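Local coordinates for iron uptake protein A2 (Synechocystis sp., PDB 2VOZ) that binds ferric iron in the periplasm and probably hands it to an ABC transporter for import into the cell, at residues Asn167-Ser172 with Ser224-Arg229. Residues are numbered along the deposited sequence; the frame is centred on the assembly and turned at random.
Sequences NVYNLS and SYYYIR
Three of the tyrosines that bind ferric iron, Tyr169, Tyr225 and Tyr226, gather their phenol oxygens here in the metal-free site. Tyr169 OH lies 3.2 Å from Tyr226 OH, within hydrogen-bonding distance, and 3.3 Å from Tyr225 OH; Tyr225 OH and Tyr226 OH are themselves 3.0 Å apart. The three oxygens thus form a nearly equilateral triangle. Tyr169 and Tyr226 reach in from opposite directions, and Tyr226 OH comes to the edge of the Tyr169 ring, 3.4 Å from Tyr169 CE2. Tyr225 crosses Tyr169 at about a right angle. Its CG sits between its own backbone N and carbonyl carbon (chi1 53°), a torsion that lays Tyr225 CE1 over one face of the Tyr226 ring, toward the rim. The fold is that of a periplasmic solute-binding protein, and only these side chains bridge helices 168-181 and 224-232, whose backbones stay well apart: the nearest CA atoms, of Tyr169 and Ser224, are 11.7 Å from each other. Asn167 N-caps helix 168-181 through OD1, with a weak bond of 2.8 Å from Tyr169 N, while its ND2 lies over one face of the Tyr169 ring, toward the rim. A phenylalanine in place of Tyr169 lacks this oxygen and would probably leave Tyr226 OH without its partner across the site and iron without one of its ligands. Asn223 ND2 also bonds Tyr225 OH, and the side chain of Tyr44, another iron ligand, lies about 6 Å from that of Tyr225.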
loop_
_atom_site.group_PDB
_atom_site.type_symbol
_atom_site.label_atom_id
_atom_site.label_comp_id
_atom_site.label_asym_id
_atom_site.label_seq_id
_atom_site.Cartn_x
_atom_site.Cartn_y
_atom_site.Cartn_z
ATOM N N ASN B 167 9.640 24.298 -11.874
ATOM C CA ASN B 167 10.068 22.946 -11.552
ATOM C C ASN B 167 11.590 22.870 -11.475
ATOM O O ASN B 167 12.284 23.420 -12.319
ATOM C CB ASN B 167 9.593 21.975 -12.608
ATOM C CG ASN B 167 10.165 20.596 -12.392
ATOM O OD1 ASN B 167 11.132 20.238 -13.034
ATOM N ND2 ASN B 167 9.574 19.832 -11.484
ATOM N N VAL B 168 12.059 22.218 -10.426
ATOM C CA VAL B 168 13.507 22.195 -10.163
ATOM C C VAL B 168 14.312 21.514 -11.245
ATOM O O VAL B 168 15.491 21.885 -11.472
ATOM C CB VAL B 168 13.813 21.615 -8.793
ATOM C CG1 VAL B 168 13.604 20.073 -8.810
ATOM C CG2 VAL B 168 15.245 22.042 -8.323
ATOM N N TYR B 169 13.743 20.510 -11.925
ATOM C CA TYR B 169 14.501 19.900 -13.028
ATOM C C TYR B 169 14.839 20.915 -14.132
ATOM O O TYR B 169 15.930 20.879 -14.709
ATOM C CB TYR B 169 13.737 18.754 -13.706
ATOM C CG TYR B 169 13.088 17.769 -12.759
ATOM C CD1 TYR B 169 13.648 17.469 -11.528
ATOM C CD2 TYR B 169 11.901 17.131 -13.141
ATOM C CE1 TYR B 169 13.015 16.543 -10.679
ATOM C CE2 TYR B 169 11.291 16.213 -12.314
ATOM C CZ TYR B 169 11.840 15.945 -11.106
ATOM O OH TYR B 169 11.189 15.031 -10.296
ATOM N N ASN B 170 13.894 21.786 -14.440
ATOM C CA ASN B 170 14.118 22.862 -15.416
ATOM C C ASN B 170 15.091 23.885 -14.886
ATOM O O ASN B 170 15.997 24.304 -15.608
ATOM C CB ASN B 170 12.800 23.554 -15.754
ATOM C CG ASN B 170 11.925 22.736 -16.658
ATOM O OD1 ASN B 170 12.386 21.828 -17.385
ATOM N ND2 ASN B 170 10.628 23.032 -16.601
ATOM N N LEU B 171 14.895 24.309 -13.633
ATOM C CA LEU B 171 15.823 25.248 -13.000
ATOM C C LEU B 171 17.254 24.711 -13.124
ATOM O O LEU B 171 18.169 25.439 -13.489
ATOM C CB LEU B 171 15.477 25.428 -11.516
ATOM C CG LEU B 171 14.289 26.374 -11.233
ATOM C CD1 LEU B 171 13.815 26.283 -9.780
ATOM C CD2 LEU B 171 14.639 27.801 -11.594
ATOM N N SER B 172 17.423 23.417 -12.857
ATOM C CA SER B 172 18.758 22.840 -12.920
ATOM C C SER B 172 19.337 22.723 -14.340
ATOM O O SER B 172 20.558 22.951 -14.550
ATOM C CB SER B 172 18.788 21.496 -12.163
ATOM O OG SER B 172 18.647 21.762 -10.756
ATOM N N SER B 224 14.821 10.919 -18.006
ATOM C CA SER B 224 14.973 9.571 -18.519
ATOM C C SER B 224 14.014 8.544 -17.870
ATOM O O SER B 224 13.394 7.732 -18.585
ATOM C CB SER B 224 16.450 9.127 -18.314
ATOM O OG SER B 224 16.844 9.287 -16.955
ATOM N N TYR B 225 13.899 8.547 -16.541
ATOM C CA TYR B 225 13.155 7.461 -15.863
ATOM C C TYR B 225 11.650 7.468 -16.135
ATOM O O TYR B 225 10.998 6.449 -15.979
ATOM C CB TYR B 225 13.411 7.478 -14.351
ATOM C CG TYR B 225 13.162 8.811 -13.723
ATOM C CD1 TYR B 225 11.907 9.149 -13.198
ATOM C CD2 TYR B 225 14.178 9.754 -13.650
ATOM C CE1 TYR B 225 11.688 10.407 -12.638
ATOM C CE2 TYR B 225 13.963 11.002 -13.059
ATOM C CZ TYR B 225 12.716 11.327 -12.581
ATOM O OH TYR B 225 12.496 12.569 -12.005
ATOM N N TYR B 226 11.081 8.611 -16.517
ATOM C CA TYR B 226 9.665 8.633 -16.839
ATOM C C TYR B 226 9.333 7.765 -18.024
ATOM O O TYR B 226 8.259 7.158 -18.059
ATOM C CB TYR B 226 9.194 10.060 -17.113
ATOM C CG TYR B 226 9.293 10.904 -15.886
ATOM C CD1 TYR B 226 8.474 10.641 -14.771
ATOM C CD2 TYR B 226 10.200 11.962 -15.833
ATOM C CE1 TYR B 226 8.581 11.413 -13.613
ATOM C CE2 TYR B 226 10.308 12.741 -14.677
ATOM C CZ TYR B 226 9.489 12.465 -13.589
ATOM O OH TYR B 226 9.621 13.225 -12.438
ATOM N N TYR B 227 10.234 7.706 -19.003
ATOM C CA TYR B 227 9.976 6.851 -20.146
ATOM C C TYR B 227 10.102 5.364 -19.784
ATOM O O TYR B 227 9.326 4.531 -20.269
ATOM C CB TYR B 227 10.905 7.239 -21.277
ATOM C CG TYR B 227 10.604 6.573 -22.609
ATOM C CD1 TYR B 227 9.703 7.146 -23.521
ATOM C CD2 TYR B 227 11.213 5.384 -22.951
ATOM C CE1 TYR B 227 9.441 6.546 -24.752
ATOM C CE2 TYR B 227 10.960 4.773 -24.181
ATOM C CZ TYR B 227 10.083 5.361 -25.079
ATOM O OH TYR B 227 9.858 4.713 -26.280
ATOM N N ILE B 228 11.051 5.063 -18.904
ATOM C CA ILE B 228 11.224 3.676 -18.436
ATOM C C ILE B 228 9.947 3.213 -17.753
ATOM O O ILE B 228 9.518 2.070 -17.956
ATOM C CB ILE B 228 12.493 3.501 -17.559
ATOM C CG1 ILE B 228 13.728 4.168 -18.195
ATOM C CG2 ILE B 228 12.723 1.995 -17.279
ATOM C CD1 ILE B 228 14.039 3.660 -19.641
ATOM N N ARG B 229 9.291 4.095 -16.980
ATOM C CA ARG B 229 8.007 3.728 -16.346
ATOM C C ARG B 229 7.002 3.311 -17.372
ATOM O O ARG B 229 6.337 2.319 -17.193
ATOM C CB ARG B 229 7.369 4.893 -15.591
ATOM C CG ARG B 229 8.090 5.238 -14.370
ATOM C CD ARG B 229 7.372 6.365 -13.639
ATOM N NE ARG B 229 8.275 6.919 -12.643
ATOM C CZ ARG B 229 8.007 8.004 -11.926
ATOM N NH1 ARG B 229 8.914 8.439 -11.068
ATOM N NH2 ARG B 229 6.827 8.628 -12.051
#